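Side-chain contacts in halogenase (PDB 3E1T), which probably chlorinates a precursor of the myxobacterial natural product chondrochloren, using bound FAD, as a new variant of the FAD-dependent halogenases: residues F81-E86 and D309-S314; I210-A213 and G218-W221; A364-N369 and S374-A379; S49-T54 and P74-G79. All coordinates share one frame; numbering follows the deposited sequence.

Contact 1 of 4, residues F81-E86 and D309-S314; sequences FRWGKE and DPVFSS. With FAD (flavin-adenine dinucleotide), chain C.
The phenyl ring of F81 overlaps one face of F312: F81 CZ sits 3.6 Å above the plane of that ring, displaced toward its rim. The two planes meet obliquely, at 40°, and F81 CE1 comes within 3.6 Å of F312 CE2. F81 lies near the end of strand 75-82, in the large mixed sheet of this flavoprotein, whereas F312 belongs to a type II beta turn running from P310 to S313, in the loop ahead of helix 315-333. The turn is closed by S313 N, which donates to P310 O at 3.1 Å, and F312 takes its positive-phi corner (phi 68°). From the other corner V311 also reaches the strand. Its CG2, anti to the backbone N, meets the F81 ring at the edge, 3.8 Å from CE2, and the same methyl approaches W83 CH2 at 4.2 Å. Helix 340-368 contributes F365, which stacks on W83, meets F81 and F312 edge to face, and accepts a hydrogen bond from W83 NE1 through its backbone O. Replacing F312 with alanine removes the ring lying against F81 CE1 and CZ, and would probably open a gap at that end of the F81 ring and leave V311 as the direct contact of the turn with F81 and W83. The turn faces two ways: away from the strand it borders the FAD. S313 OG lies 3.5 Å from the flavin O4, and P310 rests on the benzenoid end of the isoalloxazine, with its CB 3.7 Å from FAD C6.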
# COMPACT_ATOMS: atom_id res chain seq x y z
N PHE A 81 -6.80 17.06 -5.92
CA PHE A 81 -5.38 17.36 -5.79
C PHE A 81 -5.09 18.84 -5.95
O PHE A 81 -5.58 19.48 -6.88
CB PHE A 81 -4.57 16.62 -6.85
CG PHE A 81 -4.31 15.18 -6.52
CD1 PHE A 81 -5.16 14.19 -7.00
CD2 PHE A 81 -3.22 14.81 -5.75
CE1 PHE A 81 -4.92 12.84 -6.69
CE2 PHE A 81 -2.97 13.47 -5.44
CZ PHE A 81 -3.82 12.49 -5.91
N ARG A 82 -4.31 19.36 -5.01
CA ARG A 82 -3.59 20.61 -5.23
C ARG A 82 -2.13 20.22 -5.50
O ARG A 82 -1.34 19.96 -4.59
CB ARG A 82 -3.78 21.57 -4.04
CG ARG A 82 -2.59 22.42 -3.65
CD ARG A 82 -2.38 23.62 -4.53
NE ARG A 82 -1.74 23.31 -5.81
CZ ARG A 82 -0.43 23.16 -5.99
NH1 ARG A 82 0.42 23.25 -4.98
NH2 ARG A 82 0.03 22.90 -7.21
N TRP A 83 -1.79 20.18 -6.79
CA TRP A 83 -0.61 19.48 -7.26
C TRP A 83 -0.37 19.81 -8.72
O TRP A 83 -1.30 19.79 -9.52
CB TRP A 83 -0.87 17.97 -7.15
CG TRP A 83 0.34 17.07 -7.12
CD1 TRP A 83 1.21 16.81 -8.14
CD2 TRP A 83 0.77 16.26 -6.01
NE1 TRP A 83 2.17 15.90 -7.73
CE2 TRP A 83 1.92 15.55 -6.43
CE3 TRP A 83 0.29 16.07 -4.71
CZ2 TRP A 83 2.59 14.66 -5.58
CZ3 TRP A 83 0.97 15.20 -3.87
CH2 TRP A 83 2.11 14.50 -4.31
N GLY A 84 0.88 20.10 -9.05
CA GLY A 84 1.27 20.39 -10.42
C GLY A 84 1.58 21.85 -10.66
O GLY A 84 2.07 22.55 -9.76
N LYS A 85 1.27 22.30 -11.87
CA LYS A 85 1.53 23.66 -12.33
C LYS A 85 0.58 24.70 -11.72
O LYS A 85 1.02 25.71 -11.18
CB LYS A 85 1.45 23.71 -13.86
CG LYS A 85 2.47 24.62 -14.51
CD LYS A 85 2.29 24.67 -16.03
CE LYS A 85 0.89 25.16 -16.43
NZ LYS A 85 0.52 26.49 -15.83
N GLU A 86 -0.73 24.43 -11.79
CA GLU A 86 -1.76 25.39 -11.36
C GLU A 86 -1.99 25.33 -9.84
O GLU A 86 -1.88 24.26 -9.24
CB GLU A 86 -3.07 25.12 -12.11
CG GLU A 86 -3.99 26.34 -12.24
CD GLU A 86 -5.43 25.98 -12.61
OE1 GLU A 86 -6.34 26.81 -12.36
OE2 GLU A 86 -5.67 24.87 -13.16
N ASP A 309 4.46 4.29 -1.91
CA ASP A 309 4.31 5.62 -1.30
C ASP A 309 2.80 5.87 -1.18
O ASP A 309 2.05 5.34 -1.98
CB ASP A 309 5.00 6.70 -2.17
CG ASP A 309 5.04 8.07 -1.52
OD1 ASP A 309 5.93 8.32 -0.67
OD2 ASP A 309 4.19 8.92 -1.86
N PRO A 310 2.37 6.65 -0.18
CA PRO A 310 0.93 6.83 0.04
C PRO A 310 0.11 7.60 -1.01
O PRO A 310 -1.12 7.57 -0.94
CB PRO A 310 0.86 7.60 1.37
CG PRO A 310 2.21 7.49 1.97
CD PRO A 310 3.16 7.35 0.84
N VAL A 311 0.74 8.29 -1.96
CA VAL A 311 -0.07 9.06 -2.91
C VAL A 311 -0.72 8.09 -3.89
O VAL A 311 -0.08 7.14 -4.35
CB VAL A 311 0.70 10.21 -3.62
CG1 VAL A 311 1.86 9.71 -4.42
CG2 VAL A 311 -0.25 11.03 -4.50
N PHE A 312 -2.00 8.35 -4.18
CA PHE A 312 -2.88 7.44 -4.93
C PHE A 312 -3.28 6.12 -4.22
O PHE A 312 -3.93 5.27 -4.82
CB PHE A 312 -2.41 7.22 -6.38
CG PHE A 312 -2.68 8.39 -7.28
CD1 PHE A 312 -1.64 9.20 -7.72
CD2 PHE A 312 -3.98 8.71 -7.65
CE1 PHE A 312 -1.89 10.30 -8.55
CE2 PHE A 312 -4.25 9.80 -8.47
CZ PHE A 312 -3.19 10.60 -8.92
N SER A 313 -2.93 5.99 -2.94
CA SER A 313 -3.55 5.00 -2.05
C SER A 313 -3.55 3.57 -2.60
O SER A 313 -4.62 2.97 -2.76
CB SER A 313 -4.99 5.41 -1.76
OG SER A 313 -5.05 6.65 -1.08
N SER A 314 -2.38 3.03 -2.88
CA SER A 314 -2.31 1.70 -3.49
C SER A 314 -1.96 0.56 -2.54
O SER A 314 -1.97 -0.59 -2.97
CB SER A 314 -1.32 1.70 -4.64
OG SER A 314 0.00 1.86 -4.17
PA FAD C . -0.51 -4.70 7.89
O1A FAD C . -1.78 -3.93 7.67
O2A FAD C . 0.62 -3.92 8.47
O5B FAD C . -0.86 -5.91 8.91
C5B FAD C . 0.11 -6.88 9.28
C4B FAD C . -0.34 -7.57 10.57
O4B FAD C . 0.66 -8.46 11.04
C3B FAD C . -0.58 -6.56 11.69
O3B FAD C . -1.89 -6.76 12.17
C2B FAD C . 0.43 -6.91 12.76
O2B FAD C . -0.16 -6.81 14.03
C1B FAD C . 0.78 -8.35 12.43
N9A FAD C . 2.14 -8.77 12.82
C8A FAD C . 3.32 -8.06 12.77
N7A FAD C . 4.31 -8.88 13.20
C5A FAD C . 3.79 -10.09 13.50
C6A FAD C . 4.34 -11.29 13.99
N6A FAD C . 5.62 -11.36 14.38
N1A FAD C . 3.52 -12.37 14.20
C2A FAD C . 2.17 -12.28 13.96
N3A FAD C . 1.64 -11.10 13.50
C4A FAD C . 2.43 -10.03 13.26
N1 FAD C . -2.75 2.16 1.92
C2 FAD C . -3.98 2.39 1.36
O2 FAD C . -4.53 1.46 0.77
N3 FAD C . -4.56 3.64 1.47
C4 FAD C . -3.91 4.67 2.14
O4 FAD C . -4.43 5.78 2.25
C4X FAD C . -2.66 4.44 2.70
N5 FAD C . -1.98 5.44 3.38
C5X FAD C . -0.74 5.18 3.92
C6 FAD C . -0.04 6.18 4.61
C7 FAD C . 1.22 5.91 5.16
C7M FAD C . 2.05 7.04 5.69
C8 FAD C . 1.79 4.63 5.03
C8M FAD C . 3.22 4.35 5.42
C9 FAD C . 1.08 3.64 4.36
C9A FAD C . -0.18 3.90 3.80
N10 FAD C . -0.86 2.89 3.15
C10 FAD C . -2.09 3.16 2.59
C1' FAD C . -0.30 1.48 3.11
C2' FAD C . -0.99 0.51 4.08
O2' FAD C . -0.71 0.94 5.39
C3' FAD C . -0.45 -0.92 3.90
O3' FAD C . -0.15 -1.18 2.54
C4' FAD C . -1.41 -2.03 4.32
O4' FAD C . -1.71 -1.90 5.69
C5' FAD C . -0.76 -3.39 4.06
O5' FAD C . -1.48 -4.39 4.74
P FAD C . -0.76 -5.74 5.23
O1P FAD C . -1.82 -6.81 5.43
O2P FAD C . 0.25 -6.20 4.23
O3P FAD C . 0.04 -5.34 6.54

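Contact 2 of 4, residues I210-A213 and G218-W221; sequences ILSA and GWFW
A213 and F220 form an antiparallel hydrogen-bonded pair in the hairpin of strands 210-215 and 218-224, whose segments here run at 165° to each other with their axes 4.6 Å apart. A213 N donates to F220 O at 2.9 Å, and F220 N returns a bond to A213 O at 2.8 Å. Next to it, S212 and W221 make the non-hydrogen-bonded pair. Here the backbones meet through CA-H...O contacts, S212 CA to F220 O at 3.1 Å and W221 CA to L211 O at 3.5 Å. W219 turns its side chain toward the neighbouring strand. With CG between its own backbone N and carbonyl carbon (chi1 64°), the indole brings CE3 to 4.0 Å from S212 CB, an oblique approach. W219 CB lies 3.4 Å from A213 O. A213 and F220 send their side chains to the face opposite S212 and W221, where both touch helix 260-266, although the F220 ring itself leads away from the partner strand. The indole nitrogens find their partners elsewhere: W219 NE1 bonds to Y366 OH and W221 NE1 to S231 OG, while the W221 side chain also touches the FAD. All the hydrogen bonds between the two segments are therefore backbone to backbone, so the strand register does not rely on side-chain polarity, and the indole N-H groups are left to bond to helix 340-368 and to the neighbouring strand 229-237.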
# COMPACT_ATOMS: atom_id res chain seq x y z
N ILE A 210 -10.85 11.80 -1.08
CA ILE A 210 -9.57 12.14 -0.48
C ILE A 210 -9.07 13.45 -1.08
O ILE A 210 -9.29 13.72 -2.28
CB ILE A 210 -8.50 11.00 -0.66
CG1 ILE A 210 -7.20 11.33 0.08
CG2 ILE A 210 -8.25 10.72 -2.14
CD1 ILE A 210 -6.18 10.18 0.15
N LEU A 211 -8.45 14.26 -0.24
CA LEU A 211 -7.75 15.45 -0.68
C LEU A 211 -6.25 15.29 -0.40
O LEU A 211 -5.86 14.93 0.71
CB LEU A 211 -8.29 16.69 0.05
CG LEU A 211 -7.49 17.99 -0.05
CD1 LEU A 211 -7.63 18.65 -1.42
CD2 LEU A 211 -7.91 18.97 1.06
N SER A 212 -5.42 15.53 -1.41
CA SER A 212 -3.97 15.57 -1.25
C SER A 212 -3.46 16.90 -1.76
O SER A 212 -3.84 17.34 -2.86
CB SER A 212 -3.29 14.43 -2.01
OG SER A 212 -3.92 13.18 -1.75
N ALA A 213 -2.60 17.53 -0.97
CA ALA A 213 -2.16 18.89 -1.25
C ALA A 213 -0.66 19.11 -1.04
O ALA A 213 -0.14 18.97 0.06
CB ALA A 213 -2.99 19.88 -0.41
N GLY A 218 6.65 19.35 1.16
CA GLY A 218 6.07 18.03 0.90
C GLY A 218 4.62 18.11 0.54
O GLY A 218 4.21 19.00 -0.20
N TRP A 219 3.82 17.18 1.07
CA TRP A 219 2.40 17.17 0.78
C TRP A 219 1.58 16.58 1.91
O TRP A 219 2.10 15.84 2.74
CB TRP A 219 2.08 16.46 -0.56
CG TRP A 219 2.43 14.99 -0.61
CD1 TRP A 219 3.66 14.45 -0.88
CD2 TRP A 219 1.54 13.89 -0.41
NE1 TRP A 219 3.59 13.08 -0.85
CE2 TRP A 219 2.30 12.70 -0.56
CE3 TRP A 219 0.18 13.78 -0.10
CZ2 TRP A 219 1.75 11.43 -0.40
CZ3 TRP A 219 -0.37 12.51 0.05
CH2 TRP A 219 0.41 11.35 -0.11
N PHE A 220 0.30 16.94 1.94
CA PHE A 220 -0.64 16.47 2.96
C PHE A 220 -1.67 15.53 2.36
O PHE A 220 -2.08 15.70 1.20
CB PHE A 220 -1.40 17.66 3.55
CG PHE A 220 -0.78 18.25 4.77
CD1 PHE A 220 -1.03 17.70 6.02
CD2 PHE A 220 0.03 19.38 4.68
CE1 PHE A 220 -0.47 18.25 7.17
CE2 PHE A 220 0.60 19.95 5.81
CZ PHE A 220 0.35 19.39 7.07
N TRP A 221 -2.08 14.53 3.12
CA TRP A 221 -3.35 13.86 2.86
C TRP A 221 -4.39 14.31 3.87
O TRP A 221 -4.05 14.73 4.98
CB TRP A 221 -3.23 12.33 2.82
CG TRP A 221 -3.14 11.65 4.17
CD1 TRP A 221 -4.17 11.41 5.04
CD2 TRP A 221 -1.97 11.07 4.78
NE1 TRP A 221 -3.72 10.75 6.16
CE2 TRP A 221 -2.37 10.51 6.02
CE3 TRP A 221 -0.62 10.98 4.40
CZ2 TRP A 221 -1.47 9.87 6.88
CZ3 TRP A 221 0.27 10.33 5.25
CH2 TRP A 221 -0.16 9.79 6.49

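Contact 3 of 4, residues A364-N369 and S374-A379; sequences AFYDMN and SYFWSA
The N369 amide lies over the W377 indole: ND2 is 3.1 Å above one face of the ring system, over its centre and 3.2 Å from W377 CD2. The amide and ring planes are 57° apart. N369 CG is anti to the backbone N (chi1 -166°), which carries the side chain across the indole, and its CB makes a CH-pi contact 3.9 Å from the centroid of the six-membered ring. F376 CD2 occupies the opposite face, so the indole is sandwiched. Among the aromatic contacts, Y366 CD2 meets W377 CZ3 at 3.7 Å, the ring planes inclined at 36°, while F376 CE2 stands at the edge of the Y366 ring. These groups join the C-terminal end of helix 340-368 to the short helix 375-378, which S374 N-caps: S374 OG accepts from W377 N at 3.2 Å in an almost straight bond. An alanine in place of W377 is likely to leave the N369 amide without the face it lies on, a gap between N369 and F376, and F215 O without its indole donor. Outside the pair, N369 OD1 accepts from G84 N, W377 NE1 bonds to F215 O, and Y366 OH to D309 OD2.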
# COMPACT_ATOMS: atom_id res chain seq x y z
N ALA A 364 6.69 9.73 -11.92
CA ALA A 364 6.24 10.78 -12.86
C ALA A 364 5.27 11.78 -12.20
O ALA A 364 5.32 12.98 -12.51
CB ALA A 364 5.63 10.17 -14.14
N PHE A 365 4.41 11.31 -11.29
CA PHE A 365 3.46 12.18 -10.59
C PHE A 365 4.15 13.15 -9.63
O PHE A 365 3.79 14.33 -9.58
CB PHE A 365 2.38 11.37 -9.85
CG PHE A 365 1.21 12.19 -9.40
CD1 PHE A 365 0.30 12.70 -10.33
CD2 PHE A 365 1.02 12.48 -8.06
CE1 PHE A 365 -0.78 13.47 -9.92
CE2 PHE A 365 -0.07 13.25 -7.66
CZ PHE A 365 -0.96 13.74 -8.59
N TYR A 366 5.11 12.64 -8.86
CA TYR A 366 5.97 13.51 -8.04
C TYR A 366 6.72 14.55 -8.91
O TYR A 366 6.80 15.72 -8.54
CB TYR A 366 6.98 12.68 -7.26
CG TYR A 366 6.53 12.28 -5.87
CD1 TYR A 366 5.63 11.25 -5.67
CD2 TYR A 366 7.02 12.96 -4.75
CE1 TYR A 366 5.23 10.88 -4.36
CE2 TYR A 366 6.64 12.60 -3.46
CZ TYR A 366 5.74 11.55 -3.28
OH TYR A 366 5.35 11.21 -2.01
N ASP A 367 7.25 14.10 -10.05
CA ASP A 367 7.95 14.94 -11.03
C ASP A 367 7.08 16.08 -11.57
O ASP A 367 7.60 17.15 -11.87
CB ASP A 367 8.50 14.10 -12.19
CG ASP A 367 9.23 14.94 -13.26
OD1 ASP A 367 10.48 15.07 -13.19
OD2 ASP A 367 8.56 15.46 -14.17
N MET A 368 5.78 15.87 -11.69
CA MET A 368 4.91 16.88 -12.30
C MET A 368 4.59 18.08 -11.41
O MET A 368 4.19 19.12 -11.91
CB MET A 368 3.62 16.25 -12.85
CG MET A 368 2.56 16.01 -11.81
SD MET A 368 0.97 16.76 -12.24
CE MET A 368 0.44 15.65 -13.56
N ASN A 369 4.77 17.95 -10.09
CA ASN A 369 4.58 19.11 -9.23
C ASN A 369 5.65 20.19 -9.48
O ASN A 369 6.85 19.93 -9.39
CB ASN A 369 4.53 18.74 -7.75
CG ASN A 369 4.00 19.87 -6.90
OD1 ASN A 369 2.87 20.31 -7.06
ND2 ASN A 369 4.83 20.35 -5.98
N SER A 374 11.32 24.83 -3.79
CA SER A 374 11.20 23.74 -2.83
C SER A 374 12.36 22.77 -2.96
O SER A 374 12.59 22.22 -4.03
CB SER A 374 9.89 22.97 -3.04
OG SER A 374 9.82 21.86 -2.16
N TYR A 375 13.08 22.55 -1.86
CA TYR A 375 14.11 21.53 -1.85
C TYR A 375 13.48 20.13 -2.04
O TYR A 375 13.99 19.35 -2.82
CB TYR A 375 14.99 21.61 -0.59
CG TYR A 375 15.82 20.36 -0.33
CD1 TYR A 375 16.70 19.85 -1.30
CD2 TYR A 375 15.71 19.68 0.88
CE1 TYR A 375 17.44 18.68 -1.07
CE2 TYR A 375 16.45 18.53 1.13
CZ TYR A 375 17.31 18.03 0.15
OH TYR A 375 18.04 16.88 0.43
N PHE A 376 12.37 19.88 -1.36
CA PHE A 376 11.66 18.58 -1.42
C PHE A 376 11.28 18.22 -2.86
O PHE A 376 11.66 17.15 -3.35
CB PHE A 376 10.43 18.61 -0.48
CG PHE A 376 9.60 17.33 -0.49
CD1 PHE A 376 9.76 16.38 0.52
CD2 PHE A 376 8.64 17.09 -1.49
CE1 PHE A 376 8.98 15.19 0.52
CE2 PHE A 376 7.87 15.91 -1.49
CZ PHE A 376 8.04 14.97 -0.48
N TRP A 377 10.57 19.10 -3.55
CA TRP A 377 10.15 18.82 -4.92
C TRP A 377 11.29 18.82 -5.94
O TRP A 377 11.30 17.98 -6.85
CB TRP A 377 8.99 19.74 -5.35
CG TRP A 377 7.82 19.53 -4.48
CD1 TRP A 377 7.42 20.31 -3.43
CD2 TRP A 377 6.92 18.42 -4.53
NE1 TRP A 377 6.31 19.76 -2.84
CE2 TRP A 377 5.98 18.60 -3.49
CE3 TRP A 377 6.80 17.29 -5.36
CZ2 TRP A 377 4.93 17.70 -3.26
CZ3 TRP A 377 5.76 16.40 -5.12
CH2 TRP A 377 4.85 16.61 -4.08
N SER A 378 12.26 19.72 -5.77
CA SER A 378 13.40 19.75 -6.70
C SER A 378 14.22 18.45 -6.68
O SER A 378 14.79 18.06 -7.69
CB SER A 378 14.31 20.95 -6.42
OG SER A 378 15.01 20.75 -5.20
N ALA A 379 14.26 17.79 -5.53
CA ALA A 379 14.97 16.51 -5.40
C ALA A 379 14.13 15.29 -5.80
O ALA A 379 14.62 14.16 -5.80
CB ALA A 379 15.48 16.34 -3.97

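Contact 4 of 4, residues S49-T54 and P74-G79; sequences SLLPAT and PIKRGG. With FAD (flavin-adenine dinucleotide), chain C.
K76 NZ is gripped by two oxygens of the segment S49-T54, donating to S49 OG at 2.7 Å and to L50 O at 3.1 Å. The lysine reaches them from strand 75-82, at the border of the large mixed sheet and the FAD site. Its chain is fully extended, with CG anti to the backbone N (chi1 175°), and so spans the distance between strand and loop. The amine comes to L50 O from well above the carbonyl plane. S49 OG, also anti to its own backbone N, points to the lysine side and has a second hydrogen-bonding partner in Q107 OE1; the serine hydroxyl thus links three parts of the chain. The main chain of S49 meanwhile grips the pyrimidine edge of the flavin. FAD N3 donates to S49 O at 2.7 Å, in a nearly straight bond (167°), and S49 N donates to FAD O4 at a longer 3.3 Å. One residue therefore holds the isoalloxazine with its backbone and K76 with its side chain, which makes the lysine a second-shell group for this stretch of the flavin site. Beyond S49 the loop runs through L51, the N-cap residue of helix 52-61. The methylenes of the lysine pass close along the same oxygens: K76 CE is 3.3 Å from S49 OG, and K76 CD is 3.4 Å from L50 O.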
# COMPACT_ATOMS: atom_id res chain seq x y z
N SER A 49 -7.54 5.01 2.93
CA SER A 49 -8.19 5.30 1.66
C SER A 49 -8.06 4.13 0.68
O SER A 49 -6.96 3.71 0.32
CB SER A 49 -7.61 6.59 1.05
OG SER A 49 -8.51 7.17 0.12
N LEU A 50 -9.21 3.62 0.24
CA LEU A 50 -9.25 2.40 -0.55
C LEU A 50 -9.56 2.63 -2.04
O LEU A 50 -9.96 3.73 -2.43
CB LEU A 50 -10.26 1.40 0.04
CG LEU A 50 -10.13 0.95 1.51
CD1 LEU A 50 -11.16 -0.12 1.78
CD2 LEU A 50 -8.71 0.43 1.83
N LEU A 51 -9.36 1.58 -2.83
CA LEU A 51 -9.57 1.59 -4.27
C LEU A 51 -10.74 0.66 -4.63
O LEU A 51 -11.06 -0.27 -3.87
CB LEU A 51 -8.29 1.14 -5.02
CG LEU A 51 -6.99 1.93 -4.77
CD1 LEU A 51 -5.89 1.50 -5.73
CD2 LEU A 51 -7.20 3.45 -4.83
N PRO A 52 -11.38 0.90 -5.79
CA PRO A 52 -12.47 0.09 -6.32
C PRO A 52 -12.12 -1.38 -6.57
O PRO A 52 -12.98 -2.25 -6.43
CB PRO A 52 -12.81 0.80 -7.64
CG PRO A 52 -12.40 2.21 -7.41
CD PRO A 52 -11.11 2.06 -6.67
N ALA A 53 -10.87 -1.66 -6.95
CA ALA A 53 -10.45 -3.05 -7.21
C ALA A 53 -10.56 -3.92 -5.96
O ALA A 53 -10.87 -5.10 -6.05
CB ALA A 53 -9.04 -3.09 -7.78
N THR A 54 -10.33 -3.31 -4.80
CA THR A 54 -10.47 -3.97 -3.50
C THR A 54 -11.94 -3.99 -3.05
O THR A 54 -12.45 -5.03 -2.65
CB THR A 54 -9.60 -3.28 -2.42
OG1 THR A 54 -8.30 -3.01 -2.96
CG2 THR A 54 -9.47 -4.16 -1.20
N PRO A 74 -17.50 6.47 4.75
CA PRO A 74 -17.67 7.46 3.69
C PRO A 74 -17.37 6.89 2.31
O PRO A 74 -16.43 6.10 2.15
CB PRO A 74 -16.64 8.53 4.05
CG PRO A 74 -16.56 8.47 5.52
CD PRO A 74 -16.68 7.00 5.86
N ILE A 75 -18.16 7.30 1.32
CA ILE A 75 -18.06 6.79 -0.05
C ILE A 75 -17.11 7.65 -0.86
O ILE A 75 -17.33 8.85 -1.03
CB ILE A 75 -19.45 6.73 -0.76
CG1 ILE A 75 -20.37 5.73 -0.06
CG2 ILE A 75 -19.31 6.41 -2.26
CD1 ILE A 75 -21.11 6.31 1.15
N LYS A 76 -16.05 7.02 -1.37
CA LYS A 76 -15.00 7.72 -2.10
C LYS A 76 -15.19 7.56 -3.61
O LYS A 76 -15.04 6.46 -4.15
CB LYS A 76 -13.63 7.20 -1.65
CG LYS A 76 -12.43 7.74 -2.40
CD LYS A 76 -11.22 6.84 -2.14
CE LYS A 76 -9.99 7.41 -2.78
NZ LYS A 76 -8.79 6.58 -2.48
N ARG A 77 -15.50 8.66 -4.28
CA ARG A 77 -15.77 8.65 -5.72
C ARG A 77 -14.53 8.95 -6.55
O ARG A 77 -14.51 8.75 -7.77
CB ARG A 77 -16.87 9.66 -6.06
CG ARG A 77 -18.21 9.39 -5.40
CD ARG A 77 -19.07 8.43 -6.21
NE ARG A 77 -20.38 8.25 -5.58
CZ ARG A 77 -21.27 7.33 -5.94
NH1 ARG A 77 -21.00 6.48 -6.94
NH2 ARG A 77 -22.43 7.25 -5.30
N GLY A 78 -13.50 9.44 -5.88
CA GLY A 78 -12.26 9.84 -6.54
C GLY A 78 -11.49 10.71 -5.58
O GLY A 78 -11.61 10.55 -4.35
N GLY A 79 -10.72 11.64 -6.11
CA GLY A 79 -9.94 12.53 -5.26
C GLY A 79 -9.70 13.91 -5.83
O GLY A 79 -9.85 14.16 -7.03
PA FAD C . -0.51 -4.70 7.89
O1A FAD C . -1.78 -3.93 7.67
O2A FAD C . 0.62 -3.92 8.47
O5B FAD C . -0.86 -5.91 8.91
C5B FAD C . 0.11 -6.88 9.28
C4B FAD C . -0.34 -7.57 10.57
O4B FAD C . 0.66 -8.46 11.04
C3B FAD C . -0.58 -6.56 11.69
O3B FAD C . -1.89 -6.76 12.17
C2B FAD C . 0.43 -6.91 12.76
O2B FAD C . -0.16 -6.81 14.03
C1B FAD C . 0.78 -8.35 12.43
N9A FAD C . 2.14 -8.77 12.82
C8A FAD C . 3.32 -8.06 12.77
N7A FAD C . 4.31 -8.88 13.20
C5A FAD C . 3.79 -10.09 13.50
C6A FAD C . 4.34 -11.29 13.99
N6A FAD C . 5.62 -11.36 14.38
N1A FAD C . 3.52 -12.37 14.20
C2A FAD C . 2.17 -12.28 13.96
N3A FAD C . 1.64 -11.10 13.50
C4A FAD C . 2.43 -10.03 13.26
N1 FAD C . -2.75 2.16 1.92
C2 FAD C . -3.98 2.39 1.36
O2 FAD C . -4.53 1.46 0.77
N3 FAD C . -4.56 3.64 1.47
C4 FAD C . -3.91 4.67 2.14
O4 FAD C . -4.43 5.78 2.25
C4X FAD C . -2.66 4.44 2.70
N5 FAD C . -1.98 5.44 3.38
C5X FAD C . -0.74 5.18 3.92
C6 FAD C . -0.04 6.18 4.61
C7 FAD C . 1.22 5.91 5.16
C7M FAD C . 2.05 7.04 5.69
C8 FAD C . 1.79 4.63 5.03
C8M FAD C . 3.22 4.35 5.42
C9 FAD C . 1.08 3.64 4.36
C9A FAD C . -0.18 3.90 3.80
N10 FAD C . -0.86 2.89 3.15
C10 FAD C . -2.09 3.16 2.59
C1' FAD C . -0.30 1.48 3.11
C2' FAD C . -0.99 0.51 4.08
O2' FAD C . -0.71 0.94 5.39
C3' FAD C . -0.45 -0.92 3.90
O3' FAD C . -0.15 -1.18 2.54
C4' FAD C . -1.41 -2.03 4.32
O4' FAD C . -1.71 -1.90 5.69
C5' FAD C . -0.76 -3.39 4.06
O5' FAD C . -1.48 -4.39 4.74
P FAD C . -0.76 -5.74 5.23
O1P FAD C . -1.82 -6.81 5.43
O2P FAD C . 0.25 -6.20 4.23
O3P FAD C . 0.04 -5.34 6.54

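Starting from the N terminus, contact 4 closes first, returning strand 75-82 to the flavin-binding loop ahead of helix 52-61 after a short, largely helical excursion. The far end of the same strand opens contact 1, whose loop spans more than 200 residues before the turn at 309-314 closes it. Nested inside is contact 2, a hairpin whose strand 210-215 lies beside strand 75-82 in the sheet. Contact 3 follows in series, folding the end of helix 340-368 against the next short helix. Contacts 1, 2 and 4 reach FAD; contacts 1, 2 and 3 touch one another, joining sheet, turn and helices, whereas contacts 3 and 4 remain about 9 Å apart at their nearest atoms.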